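Local structure of erythrocyte membrane protein 1 (Plasmodium falciparum, 2XU0) at residues Trp257-Glu262 with Pro302-Tyr308; Ser320-Arg325 with Leu436-Cys442; Cys470-Gly474 with Cys483-Ser487. The protein probably binds receptors on the host cell surface, the part described being the N-terminal segment and first Duffy-binding-like domain of this malaria adhesion protein. The protein carries 10 engineered substitutions. All coordinates share one frame; numbering follows the deposited sequence.

Contact 1 (Trp257-Glu262 with Pro302-Tyr308); sequences WTINRE and PPTYLDY
OD2 of D307 is gripped twice from the helix 249-268: the indole NE1 of W257 reaches it at 2.7 Å on the anti lone pair, and NE of R261 at 2.7 Å on the syn lone pair. The second carboxylate oxygen, OD1, takes NH2 of R261 at 2.9 Å, so the arginine meets the aspartate side-on, with guanidinium and carboxylate nearly coplanar (14° apart). R261 starts with its CG wedged between backbone N and carbonyl carbon (chi1 70°) and bends at chi3, which swings the guanidinium across to the loop. There NH2 also donates to the backbone O of T304 at 2.8 Å, and water 1 joins NH1 to O of P302. CG of P302 lies over one guanidinium face, toward its rim; CE2 of Y308 lies over the opposite face, the tyrosine ring steeply inclined. Three in-plane partners (D307, O of T304 and water 1) and a group over each face probably fix the guanidinium's rotation. The hydroxyl of Y308 donates to OG1 of T258 at 2.7 Å. This is a buried, bidentate R261-D307 salt bridge joining a helix of the Duffy-binding-like fold to the loop that leads into helix 311-338.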
loop_
_atom_site.group_PDB
_atom_site.type_symbol
_atom_site.label_atom_id
_atom_site.label_comp_id
_atom_site.label_asym_id
_atom_site.label_seq_id
_atom_site.Cartn_x
_atom_site.Cartn_y
_atom_site.Cartn_z
ATOM N N TRP A 257 -14.801 -14.689 -4.841
ATOM C CA TRP A 257 -14.355 -13.531 -4.076
ATOM C C TRP A 257 -15.499 -12.552 -3.872
ATOM O O TRP A 257 -15.810 -12.178 -2.744
ATOM C CB TRP A 257 -13.150 -12.827 -4.737
ATOM C CG TRP A 257 -12.736 -11.597 -3.969
ATOM C CD1 TRP A 257 -13.073 -10.306 -4.257
ATOM C CD2 TRP A 257 -12.161 -11.575 -2.653
ATOM N NE1 TRP A 257 -12.615 -9.462 -3.267
ATOM C CE2 TRP A 257 -12.114 -10.221 -2.237
ATOM C CE3 TRP A 257 -11.653 -12.571 -1.793
ATOM C CZ2 TRP A 257 -11.507 -9.831 -1.044
ATOM C CZ3 TRP A 257 -11.054 -12.184 -0.604
ATOM C CH2 TRP A 257 -11.001 -10.830 -0.229
ATOM N N THR A 258 -16.107 -12.133 -4.976
ATOM C CA THR A 258 -17.219 -11.196 -4.996
ATOM C C THR A 258 -18.339 -11.615 -4.063
ATOM O O THR A 258 -18.868 -10.766 -3.346
ATOM C CB THR A 258 -17.676 -10.997 -6.435
ATOM O OG1 THR A 258 -16.559 -10.479 -7.163
ATOM C CG2 THR A 258 -18.850 -10.027 -6.549
ATOM N N ILE A 259 -18.664 -12.920 -4.050
ATOM C CA ILE A 259 -19.733 -13.470 -3.236
ATOM C C ILE A 259 -19.405 -13.476 -1.749
ATOM O O ILE A 259 -20.268 -13.141 -0.935
ATOM C CB ILE A 259 -20.204 -14.846 -3.790
ATOM C CG1 ILE A 259 -21.043 -14.654 -5.083
ATOM C CG2 ILE A 259 -21.013 -15.641 -2.742
ATOM C CD1 ILE A 259 -20.922 -15.843 -6.102
ATOM N N ASN A 260 -18.153 -13.795 -1.392
ATOM C CA ASN A 260 -17.769 -13.902 0.007
ATOM C C ASN A 260 -17.028 -12.725 0.578
ATOM O O ASN A 260 -16.699 -12.758 1.762
ATOM C CB ASN A 260 -16.974 -15.200 0.221
ATOM C CG ASN A 260 -17.794 -16.434 -0.059
ATOM O OD1 ASN A 260 -18.591 -16.869 0.766
ATOM N ND2 ASN A 260 -17.699 -16.950 -1.263
ATOM N N ARG A 261 -16.738 -11.691 -0.232
ATOM C CA ARG A 261 -15.937 -10.537 0.218
ATOM C C ARG A 261 -16.451 -9.842 1.469
ATOM O O ARG A 261 -15.655 -9.370 2.265
ATOM C CB ARG A 261 -15.661 -9.536 -0.926
ATOM C CG ARG A 261 -16.896 -8.763 -1.399
ATOM C CD ARG A 261 -16.617 -7.932 -2.639
ATOM N NE ARG A 261 -15.755 -6.776 -2.370
ATOM C CZ ARG A 261 -16.187 -5.579 -2.002
ATOM N NH1 ARG A 261 -17.485 -5.361 -1.819
ATOM N NH2 ARG A 261 -15.331 -4.589 -1.821
ATOM N N GLU A 262 -17.783 -9.804 1.653
ATOM C CA GLU A 262 -18.409 -9.157 2.796
ATOM C C GLU A 262 -18.032 -9.812 4.120
ATOM O O GLU A 262 -17.635 -9.093 5.022
ATOM C CB GLU A 262 -19.923 -9.089 2.609
ATOM C CG GLU A 262 -20.599 -8.354 3.746
ATOM C CD GLU A 262 -22.109 -8.387 3.674
ATOM O OE1 GLU A 262 -22.739 -8.842 4.655
ATOM O OE2 GLU A 262 -22.663 -7.947 2.641
ATOM N N PRO A 302 -18.586 -3.953 2.478
ATOM C CA PRO A 302 -17.322 -3.273 2.817
ATOM C C PRO A 302 -17.306 -1.797 2.412
ATOM O O PRO A 302 -17.899 -1.424 1.396
ATOM C CB PRO A 302 -16.273 -4.098 2.067
ATOM C CG PRO A 302 -16.871 -5.442 1.948
ATOM C CD PRO A 302 -18.346 -5.229 1.776
ATOM N N PRO A 303 -16.635 -0.909 3.157
ATOM C CA PRO A 303 -16.624 0.506 2.729
ATOM C C PRO A 303 -15.588 0.756 1.629
ATOM O O PRO A 303 -15.468 1.873 1.152
ATOM C CB PRO A 303 -16.284 1.262 4.019
ATOM C CG PRO A 303 -15.487 0.276 4.824
ATOM C CD PRO A 303 -15.797 -1.118 4.354
ATOM N N THR A 304 -14.814 -0.284 1.274
ATOM C CA THR A 304 -13.741 -0.182 0.294
ATOM C C THR A 304 -14.045 -0.966 -0.968
ATOM O O THR A 304 -14.740 -1.997 -0.947
ATOM C CB THR A 304 -12.340 -0.572 0.918
ATOM O OG1 THR A 304 -11.329 -0.411 -0.079
ATOM C CG2 THR A 304 -12.269 -2.025 1.386
ATOM N N TYR A 305 -13.422 -0.505 -2.052
ATOM C CA TYR A 305 -13.456 -1.116 -3.380
ATOM C C TYR A 305 -12.027 -1.261 -3.921
ATOM O O TYR A 305 -11.842 -1.416 -5.117
ATOM C CB TYR A 305 -14.355 -0.310 -4.314
ATOM C CG TYR A 305 -15.768 -0.192 -3.767
ATOM C CD1 TYR A 305 -16.715 -1.195 -3.996
ATOM C CD2 TYR A 305 -16.139 0.889 -2.971
ATOM C CE1 TYR A 305 -18.020 -1.082 -3.496
ATOM C CE2 TYR A 305 -17.432 0.998 -2.454
ATOM C CZ TYR A 305 -18.381 0.042 -2.767
ATOM O OH TYR A 305 -19.647 0.191 -2.255
ATOM N N LEU A 306 -11.016 -1.277 -3.027
ATOM C CA LEU A 306 -9.616 -1.439 -3.433
ATOM C C LEU A 306 -9.388 -2.807 -4.041
ATOM O O LEU A 306 -8.565 -2.937 -4.944
ATOM C CB LEU A 306 -8.636 -1.174 -2.290
ATOM C CG LEU A 306 -8.388 0.289 -1.874
ATOM C CD1 LEU A 306 -7.326 0.349 -0.775
ATOM C CD2 LEU A 306 -7.925 1.152 -3.037
ATOM N N ASP A 307 -10.187 -3.817 -3.625
ATOM C CA ASP A 307 -10.095 -5.159 -4.206
ATOM C C ASP A 307 -10.534 -5.183 -5.703
ATOM O O ASP A 307 -10.481 -6.227 -6.354
ATOM C CB ASP A 307 -10.844 -6.187 -3.338
ATOM C CG ASP A 307 -12.300 -5.873 -3.001
ATOM O OD1 ASP A 307 -12.628 -4.673 -2.800
ATOM O OD2 ASP A 307 -13.089 -6.834 -2.832
ATOM N N TYR A 308 -10.947 -4.022 -6.245
ATOM C CA TYR A 308 -11.299 -3.890 -7.671
ATOM C C TYR A 308 -10.349 -2.919 -8.371
ATOM O O TYR A 308 -10.608 -2.478 -9.491
ATOM C CB TYR A 308 -12.795 -3.555 -7.870
ATOM C CG TYR A 308 -13.645 -4.720 -7.425
ATOM C CD1 TYR A 308 -13.872 -5.799 -8.274
ATOM C CD2 TYR A 308 -14.039 -4.848 -6.095
ATOM C CE1 TYR A 308 -14.531 -6.942 -7.830
ATOM C CE2 TYR A 308 -14.649 -6.008 -5.628
ATOM C CZ TYR A 308 -14.909 -7.046 -6.504
ATOM O OH TYR A 308 -15.585 -8.161 -6.088
HETATM O O HOH W 1 -18.510 -2.941 -0.806
#

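Contact 2 (Ser320-Arg325 with Leu436-Cys442); sequences SEEFCR and LNNGKHC
A disulfide of the C-terminal subdomain of the Duffy-binding-like domain ties the long helix 311-338 to the short helical turn 440-443. SG of C324 bonds SG of C442 at 2.1 Å, with a chi3 of 99°, near the 90° that suits a disulfide. One turn back along the long helix, E321 bends at chi2 (-67°) and brings its carboxylate to the backbone of that short turn. OE1 accepts a hydrogen bond from the backbone N of H441 at 2.9 Å through its syn lone pair, almost straight (174°), while OE2 accepts a weak one from the backbone N of C442 at 3.3 Å. The two amide N-H groups thus satisfy both oxygens of a buried carboxylate, and may help to stabilise its negative charge. OE2 also packs against the backbone of G439, 3.2 Å from its CA, where there is no side chain in its way. Duffy-binding-like domains are largely helical and rich in disulfides. Water 2 lies among OG of S320, OE2 of E321 and O of L436; OG is also bonded to O of E317. At the other end, CB of R325 lies over one face of the H441 imidazole, 4.0 Å from its centroid, a CH-pi contact in which the two side chains run side by side. The guanidinium of R325 grips E322 side-on through NE and NH2, and NH2 also bonds O of F105.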
loop_
_atom_site.group_PDB
_atom_site.type_symbol
_atom_site.label_atom_id
_atom_site.label_comp_id
_atom_site.label_asym_id
_atom_site.label_seq_id
_atom_site.Cartn_x
_atom_site.Cartn_y
_atom_site.Cartn_z
ATOM N N SER A 320 4.154 5.441 -2.476
ATOM C CA SER A 320 4.256 6.899 -2.369
ATOM C C SER A 320 3.848 7.459 -1.001
ATOM O O SER A 320 4.526 8.351 -0.483
ATOM C CB SER A 320 3.522 7.586 -3.523
ATOM O OG SER A 320 2.127 7.397 -3.432
ATOM N N GLU A 321 2.770 6.923 -0.420
ATOM C CA GLU A 321 2.277 7.327 0.904
ATOM C C GLU A 321 3.271 6.977 2.010
ATOM O O GLU A 321 3.565 7.817 2.874
ATOM C CB GLU A 321 0.894 6.708 1.193
ATOM C CG GLU A 321 -0.243 7.445 0.482
ATOM C CD GLU A 321 -0.437 8.844 1.030
ATOM O OE1 GLU A 321 -0.980 8.980 2.149
ATOM O OE2 GLU A 321 0.072 9.794 0.397
ATOM N N GLU A 322 3.808 5.765 1.950
ATOM C CA GLU A 322 4.805 5.255 2.900
ATOM C C GLU A 322 6.126 5.940 2.730
ATOM O O GLU A 322 6.810 6.140 3.726
ATOM C CB GLU A 322 4.955 3.726 2.795
ATOM C CG GLU A 322 3.749 3.005 3.367
ATOM C CD GLU A 322 3.616 3.140 4.875
ATOM O OE1 GLU A 322 4.328 2.400 5.593
ATOM O OE2 GLU A 322 2.863 4.033 5.336
ATOM N N PHE A 323 6.489 6.337 1.479
ATOM C CA PHE A 323 7.717 7.090 1.192
ATOM C C PHE A 323 7.603 8.454 1.891
ATOM O O PHE A 323 8.520 8.856 2.610
ATOM C CB PHE A 323 7.935 7.290 -0.357
ATOM C CG PHE A 323 8.892 8.417 -0.710
ATOM C CD1 PHE A 323 10.258 8.311 -0.429
ATOM C CD2 PHE A 323 8.418 9.628 -1.207
ATOM C CE1 PHE A 323 11.126 9.383 -0.678
ATOM C CE2 PHE A 323 9.295 10.693 -1.472
ATOM C CZ PHE A 323 10.636 10.565 -1.191
ATOM N N CYS A 324 6.491 9.183 1.653
ATOM C CA CYS A 324 6.260 10.520 2.235
ATOM C C CYS A 324 6.194 10.458 3.771
ATOM O O CYS A 324 6.728 11.345 4.446
ATOM C CB CYS A 324 4.995 11.135 1.655
ATOM S SG CYS A 324 5.111 11.564 -0.102
ATOM N N ARG A 325 5.536 9.426 4.311
ATOM C CA ARG A 325 5.390 9.242 5.758
ATOM C C ARG A 325 6.769 9.024 6.388
ATOM O O ARG A 325 7.133 9.791 7.265
ATOM C CB ARG A 325 4.432 8.095 6.085
ATOM C CG ARG A 325 4.310 7.805 7.593
ATOM C CD ARG A 325 3.391 6.633 7.875
ATOM N NE ARG A 325 4.021 5.336 7.611
ATOM C CZ ARG A 325 4.814 4.686 8.463
ATOM N NH1 ARG A 325 5.114 5.217 9.639
ATOM N NH2 ARG A 325 5.327 3.512 8.134
ATOM N N LEU A 436 -0.524 11.158 -6.822
ATOM C CA LEU A 436 0.394 10.713 -5.776
ATOM C C LEU A 436 0.780 11.891 -4.892
ATOM O O LEU A 436 0.792 11.740 -3.669
ATOM C CB LEU A 436 1.632 9.978 -6.340
ATOM C CG LEU A 436 1.367 8.699 -7.151
ATOM C CD1 LEU A 436 2.661 8.125 -7.633
ATOM C CD2 LEU A 436 0.547 7.647 -6.352
ATOM N N ASN A 437 1.030 13.062 -5.499
ATOM C CA ASN A 437 1.297 14.337 -4.788
ATOM C C ASN A 437 0.161 14.678 -3.832
ATOM O O ASN A 437 0.388 15.267 -2.780
ATOM C CB ASN A 437 1.424 15.517 -5.797
ATOM C CG ASN A 437 2.688 15.479 -6.620
ATOM O OD1 ASN A 437 3.554 14.622 -6.405
ATOM N ND2 ASN A 437 2.802 16.362 -7.625
ATOM N N ASN A 438 -1.059 14.304 -4.212
ATOM C CA ASN A 438 -2.280 14.636 -3.475
ATOM C C ASN A 438 -2.622 13.713 -2.343
ATOM O O ASN A 438 -3.651 13.928 -1.722
ATOM C CB ASN A 438 -3.460 14.693 -4.437
ATOM C CG ASN A 438 -3.404 15.820 -5.412
ATOM O OD1 ASN A 438 -2.845 16.872 -5.129
ATOM N ND2 ASN A 438 -4.017 15.618 -6.571
ATOM N N GLY A 439 -1.817 12.679 -2.105
ATOM C CA GLY A 439 -2.097 11.709 -1.050
ATOM C C GLY A 439 -2.126 12.297 0.341
ATOM O O GLY A 439 -1.543 13.355 0.573
ATOM N N LYS A 440 -2.791 11.625 1.287
ATOM C CA LYS A 440 -2.877 12.102 2.679
ATOM C C LYS A 440 -1.487 12.534 3.237
ATOM O O LYS A 440 -1.301 13.693 3.643
ATOM C CB LYS A 440 -3.527 11.026 3.566
ATOM C CG LYS A 440 -3.916 11.500 4.970
ATOM C CD LYS A 440 -4.359 10.338 5.869
ATOM C CE LYS A 440 -5.860 10.178 5.906
ATOM N NZ LYS A 440 -6.293 9.170 6.920
ATOM N N HIS A 441 -0.521 11.621 3.195
ATOM C CA HIS A 441 0.828 11.855 3.715
ATOM C C HIS A 441 1.618 12.764 2.803
ATOM O O HIS A 441 2.254 13.694 3.284
ATOM C CB HIS A 441 1.564 10.525 3.943
ATOM C CG HIS A 441 0.997 9.714 5.061
ATOM N ND1 HIS A 441 1.239 10.040 6.382
ATOM C CD2 HIS A 441 0.211 8.615 5.025
ATOM C CE1 HIS A 441 0.586 9.141 7.103
ATOM N NE2 HIS A 441 -0.027 8.255 6.334
ATOM N N CYS A 442 1.540 12.547 1.477
ATOM C CA CYS A 442 2.304 13.371 0.522
ATOM C C CYS A 442 1.920 14.840 0.412
ATOM O O CYS A 442 2.805 15.678 0.234
ATOM C CB CYS A 442 2.392 12.698 -0.836
ATOM S SG CYS A 442 3.241 11.093 -0.799
HETATM O O HOH W 2 0.663 9.543 -2.280
#

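Contact 3 (Cys470-Gly474 with Cys483-Ser487); sequences CPLYG and CIHNS
With chi1 near -71° in both H485 and N486, each CG stands anti to its own carbonyl carbon, beside the backbone N, and from there the imidazole reaches P471 while the amide reaches Y473. CG of P471 sits over the centre of the H485 ring, 3.6 Å from its centroid and 14° off the normal, a CH-pi contact in which the two side chains cross at about a right angle. From N486, ND2 donates to the backbone O of Y473 at 2.7 Å; the acceptor lies in the amide plane, although the donor is tilted 30° from the plane of that carbonyl. The backbone N of N486 gives a second bond, 3.0 Å to O of G474. Residues P471 to G474 form a type I beta turn, which G474 leaves with a positive phi, and the chain then enters the two-stranded antiparallel sheet of 475-477 and 483-485. The N486 bond to G474 lies just beyond the paired strands, and OD1 of N486 is hydrogen-bonded to OG1 of T476 on the neighbouring strand. Water 3 accepts from N of Y473 and donates to O of G474 and to O of N486, bridging the turn and the C-terminal tail. OG of S487 approaches the Y473 ring obliquely, nearest CG at 3.4 Å. Disulfides flank the contact: C470 is joined to C354, and C483 to C477, which closes the hairpin.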
loop_
_atom_site.group_PDB
_atom_site.type_symbol
_atom_site.label_atom_id
_atom_site.label_comp_id
_atom_site.label_asym_id
_atom_site.label_seq_id
_atom_site.Cartn_x
_atom_site.Cartn_y
_atom_site.Cartn_z
ATOM N N CYS A 470 27.635 24.769 4.378
ATOM C CA CYS A 470 27.465 25.972 5.212
ATOM C C CYS A 470 27.125 27.202 4.384
ATOM O O CYS A 470 27.815 27.426 3.382
ATOM C CB CYS A 470 28.723 26.246 6.036
ATOM S SG CYS A 470 28.934 25.162 7.457
ATOM N N PRO A 471 26.235 28.113 4.872
ATOM C CA PRO A 471 26.081 29.415 4.189
ATOM C C PRO A 471 27.470 30.075 4.104
ATOM O O PRO A 471 28.209 30.016 5.083
ATOM C CB PRO A 471 25.117 30.178 5.102
ATOM C CG PRO A 471 24.367 29.110 5.829
ATOM C CD PRO A 471 25.405 28.052 6.091
ATOM N N LEU A 472 27.869 30.546 2.898
ATOM C CA LEU A 472 29.189 31.103 2.523
ATOM C C LEU A 472 30.025 31.863 3.550
ATOM O O LEU A 472 31.247 31.680 3.582
ATOM C CB LEU A 472 29.123 31.934 1.215
ATOM C CG LEU A 472 28.802 31.193 -0.086
ATOM C CD1 LEU A 472 28.559 32.179 -1.201
ATOM C CD2 LEU A 472 29.932 30.235 -0.485
ATOM N N TYR A 473 29.394 32.769 4.317
ATOM C CA TYR A 473 30.078 33.631 5.301
ATOM C C TYR A 473 29.872 33.181 6.759
ATOM O O TYR A 473 30.237 33.908 7.692
ATOM C CB TYR A 473 29.650 35.105 5.092
ATOM C CG TYR A 473 29.570 35.485 3.628
ATOM C CD1 TYR A 473 28.340 35.686 3.006
ATOM C CD2 TYR A 473 30.716 35.524 2.834
ATOM C CE1 TYR A 473 28.257 35.979 1.643
ATOM C CE2 TYR A 473 30.644 35.801 1.471
ATOM C CZ TYR A 473 29.415 36.033 0.879
ATOM O OH TYR A 473 29.367 36.299 -0.469
ATOM N N GLY A 474 29.319 31.977 6.926
ATOM C CA GLY A 474 29.020 31.382 8.221
ATOM C C GLY A 474 27.695 31.817 8.812
ATOM O O GLY A 474 26.925 32.549 8.176
ATOM N N CYS A 483 19.457 31.329 14.628
ATOM C CA CYS A 483 20.698 31.456 13.880
ATOM C C CYS A 483 20.421 32.241 12.611
ATOM O O CYS A 483 19.430 31.967 11.930
ATOM C CB CYS A 483 21.312 30.087 13.584
ATOM S SG CYS A 483 21.702 29.110 15.064
ATOM N N ILE A 484 21.272 33.247 12.324
ATOM C CA ILE A 484 21.173 34.121 11.144
ATOM C C ILE A 484 22.373 33.925 10.221
ATOM O O ILE A 484 23.473 33.638 10.701
ATOM C CB ILE A 484 20.953 35.630 11.505
ATOM C CG1 ILE A 484 22.082 36.202 12.403
ATOM C CG2 ILE A 484 19.564 35.863 12.113
ATOM C CD1 ILE A 484 22.476 37.678 12.114
ATOM N N HIS A 485 22.167 34.089 8.901
ATOM C CA HIS A 485 23.240 33.963 7.909
ATOM C C HIS A 485 24.062 35.246 7.943
ATOM O O HIS A 485 23.486 36.334 7.855
ATOM C CB HIS A 485 22.671 33.735 6.491
ATOM C CG HIS A 485 22.039 32.386 6.246
ATOM N ND1 HIS A 485 21.565 31.588 7.283
ATOM C CD2 HIS A 485 21.790 31.759 5.073
ATOM C CE1 HIS A 485 21.065 30.510 6.709
ATOM N NE2 HIS A 485 21.177 30.567 5.382
ATOM N N ASN A 486 25.402 35.119 8.110
ATOM C CA ASN A 486 26.338 36.248 8.127
ATOM C C ASN A 486 26.324 37.027 6.798
ATOM O O ASN A 486 25.945 36.474 5.757
ATOM C CB ASN A 486 27.768 35.790 8.444
ATOM C CG ASN A 486 28.025 35.346 9.866
ATOM O OD1 ASN A 486 27.335 35.729 10.825
ATOM N ND2 ASN A 486 29.072 34.554 10.033
ATOM N N SER A 487 26.789 38.308 6.861
ATOM C CA SER A 487 26.860 39.347 5.818
ATOM C C SER A 487 25.496 39.970 5.491
ATOM O O SER A 487 24.500 39.620 6.169
ATOM C CB SER A 487 27.601 38.877 4.568
ATOM O OG SER A 487 28.972 38.654 4.850
ATOM O OXT SER A 487 25.442 40.875 4.629
HETATM O O HOH W 3 26.646 33.478 5.181
#

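Contacts 1 and 2 are buried, whereas contact 3 lies on the surface at the far end of the chain, its centre about 58 Å from that of contact 1 and about 33 Å from that of contact 2. The helix 311-338 relates the first two: the loop of contact 1 runs into it, and contact 2 sits on it, their centres about 24 Å apart. Each uses a buried carboxylate differently, paired with an arginine and an indole N-H in contact 1 and with backbone amides in contact 2. Contact 2 is covalent across its two segments; in contact 3 the cysteines bond elsewhere, and backbone, asparagine, water and a proline on a histidine face do the joining without any salt bridge.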